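Local coordinates for peptidyl tryptophan dihydroxylase (Pseudomonas putida, PDB 7CTQ), which probably uses FAD to dihydroxylate a peptidyl tryptophan, a step essential for biogenesis of the tryptophylquinone cofactor of quinohemoprotein amine dehydrogenase, at residues A[256-261]-A[286-291]. Numbering follows the deposited sequence.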
loop_
_atom_site.group_PDB
_atom_site.type_symbol
_atom_site.label_atom_id
_atom_site.label_comp_id
_atom_site.label_asym_id
_atom_site.label_seq_id
_atom_site.Cartn_x
_atom_site.Cartn_y
_atom_site.Cartn_z
ATOM N N ASP A 256 -20.372 2.044 8.821
ATOM C CA ASP A 256 -19.831 1.322 9.963
ATOM C C ASP A 256 -18.755 0.346 9.529
ATOM O O ASP A 256 -18.569 -0.699 10.160
ATOM C CB ASP A 256 -20.932 0.576 10.736
ATOM C CG ASP A 256 -21.749 -0.369 9.852
ATOM O OD1 ASP A 256 -21.299 -0.727 8.741
ATOM O OD2 ASP A 256 -22.853 -0.773 10.283
ATOM N N TRP A 257 -18.042 0.656 8.449
ATOM C CA TRP A 257 -16.955 -0.216 8.029
ATOM C C TRP A 257 -15.959 0.579 7.201
ATOM O O TRP A 257 -16.256 1.667 6.699
ATOM C CB TRP A 257 -17.461 -1.435 7.247
ATOM C CG TRP A 257 -18.131 -1.128 5.938
ATOM C CD1 TRP A 257 -19.459 -0.881 5.736
ATOM C CD2 TRP A 257 -17.507 -1.055 4.645
ATOM N NE1 TRP A 257 -19.698 -0.655 4.400
ATOM C CE2 TRP A 257 -18.517 -0.751 3.711
ATOM C CE3 TRP A 257 -16.197 -1.207 4.192
ATOM C CZ2 TRP A 257 -18.256 -0.597 2.353
ATOM C CZ3 TRP A 257 -15.938 -1.051 2.838
ATOM C CH2 TRP A 257 -16.964 -0.748 1.936
ATOM N N ILE A 258 -14.776 0.007 7.059
ATOM C CA ILE A 258 -13.726 0.634 6.269
ATOM C C ILE A 258 -12.815 -0.471 5.766
ATOM O O ILE A 258 -12.592 -1.471 6.453
ATOM C CB ILE A 258 -12.970 1.703 7.096
ATOM C CG1 ILE A 258 -12.164 2.628 6.182
ATOM C CG2 ILE A 258 -12.046 1.076 8.175
ATOM C CD1 ILE A 258 -11.487 3.734 6.945
ATOM N N ARG A 259 -12.329 -0.312 4.541
ATOM C CA ARG A 259 -11.260 -1.141 4.015
ATOM C C ARG A 259 -9.929 -0.402 4.104
ATOM O O ARG A 259 -9.847 0.798 3.814
ATOM C CB ARG A 259 -11.540 -1.544 2.562
ATOM C CG ARG A 259 -12.446 -2.761 2.434
ATOM C CD ARG A 259 -13.087 -2.859 1.070
ATOM N NE ARG A 259 -12.335 -3.735 0.180
ATOM C CZ ARG A 259 -12.733 -4.948 -0.184
ATOM N NH1 ARG A 259 -13.876 -5.438 0.266
ATOM N NH2 ARG A 259 -11.987 -5.667 -1.007
ATOM N N VAL A 260 -8.881 -1.134 4.488
ATOM C CA VAL A 260 -7.530 -0.596 4.569
ATOM C C VAL A 260 -6.574 -1.561 3.895
ATOM O O VAL A 260 -6.876 -2.740 3.691
ATOM C CB VAL A 260 -7.074 -0.320 6.018
ATOM C CG1 VAL A 260 -7.925 0.771 6.637
ATOM C CG2 VAL A 260 -7.120 -1.601 6.862
ATOM N N GLY A 261 -5.406 -1.034 3.530
ATOM C CA GLY A 261 -4.389 -1.891 2.951
ATOM C C GLY A 261 -4.744 -2.378 1.556
ATOM O O GLY A 261 -5.439 -1.705 0.783
ATOM N N PRO A 286 -7.632 5.531 11.204
ATOM C CA PRO A 286 -8.179 5.766 12.554
ATOM C C PRO A 286 -8.956 7.070 12.705
ATOM O O PRO A 286 -9.975 7.074 13.405
ATOM C CB PRO A 286 -6.928 5.728 13.448
ATOM C CG PRO A 286 -5.995 4.837 12.734
ATOM C CD PRO A 286 -6.211 5.129 11.268
ATOM N N VAL A 287 -8.537 8.176 12.074
ATOM C CA VAL A 287 -9.333 9.387 12.245
ATOM C C VAL A 287 -10.649 9.280 11.477
ATOM O O VAL A 287 -11.658 9.891 11.871
ATOM C CB VAL A 287 -8.562 10.666 11.852
ATOM C CG1 VAL A 287 -7.530 11.040 12.925
ATOM C CG2 VAL A 287 -7.897 10.509 10.490
ATOM N N VAL A 288 -10.669 8.544 10.365
ATOM C CA VAL A 288 -11.929 8.371 9.642
ATOM C C VAL A 288 -12.909 7.592 10.515
ATOM O O VAL A 288 -14.066 7.994 10.703
ATOM C CB VAL A 288 -11.685 7.689 8.280
ATOM C CG1 VAL A 288 -13.006 7.278 7.619
ATOM C CG2 VAL A 288 -10.906 8.643 7.324
ATOM N N ILE A 289 -12.435 6.488 11.098
ATOM C CA ILE A 289 -13.240 5.699 12.036
ATOM C C ILE A 289 -13.695 6.563 13.209
ATOM O O ILE A 289 -14.868 6.551 13.601
ATOM C CB ILE A 289 -12.432 4.472 12.495
ATOM C CG1 ILE A 289 -12.096 3.609 11.279
ATOM C CG2 ILE A 289 -13.177 3.650 13.577
ATOM C CD1 ILE A 289 -11.075 2.525 11.534
ATOM N N ASN A 290 -12.765 7.330 13.784
ATOM C CA ASN A 290 -13.090 8.210 14.900
ATOM C C ASN A 290 -14.225 9.164 14.540
ATOM O O ASN A 290 -15.127 9.417 15.357
ATOM C CB ASN A 290 -11.831 8.980 15.323
ATOM C CG ASN A 290 -12.047 9.825 16.553
ATOM O OD1 ASN A 290 -12.484 9.327 17.596
ATOM N ND2 ASN A 290 -11.746 11.121 16.443
ATOM N N THR A 291 -14.219 9.678 13.308
ATOM C CA THR A 291 -15.327 10.511 12.861
ATOM C C THR A 291 -16.599 9.689 12.719
ATOM O O THR A 291 -17.674 10.121 13.148
ATOM C CB THR A 291 -14.981 11.202 11.543
ATOM O OG1 THR A 291 -13.656 11.755 11.631
ATOM C CG2 THR A 291 -15.994 12.334 11.249
#
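I258, in the strand 257-259, sends both of its branches to the helix 285-294, each to a different residue. Its CD1 lies 3.9 Å from V288 CG1, the two side chains meeting at a slant. Its CG2 lies 3.8 Å from I289 CD1, with the side chains nearly perpendicular. The split follows from the torsions: I258 CG1 stands anti to the backbone N (chi1 -164°) and chi2 is extended, carrying CD1 out to V288, while the same chi1 sets CG2 between the backbone N and the carbonyl carbon, where it meets I289. I289, whose CB does not point straight at the strand, holds CG1 anti to its carbonyl carbon (chi1 -61°) and extends to CD1; I289 CG1 itself comes within 4.0 Å of I258 CG2, so the whole arm takes part. All three residues are buried, and the contact is purely apolar. F137 touches both isoleucines, and H306 of helix 299-327 touches I258 and V288. Cutting I258 back to an alanine would probably cost V288 CG1 and I289 CD1 their methyl partners and open a gap between strand and helix. Strand 257-259, an outermost strand parallel to 137-140, leads to G261, which touches FAD; this is helix-on-sheet packing at the margin of the Rossmann-like FAD-binding domain of flavoprotein monooxygenases.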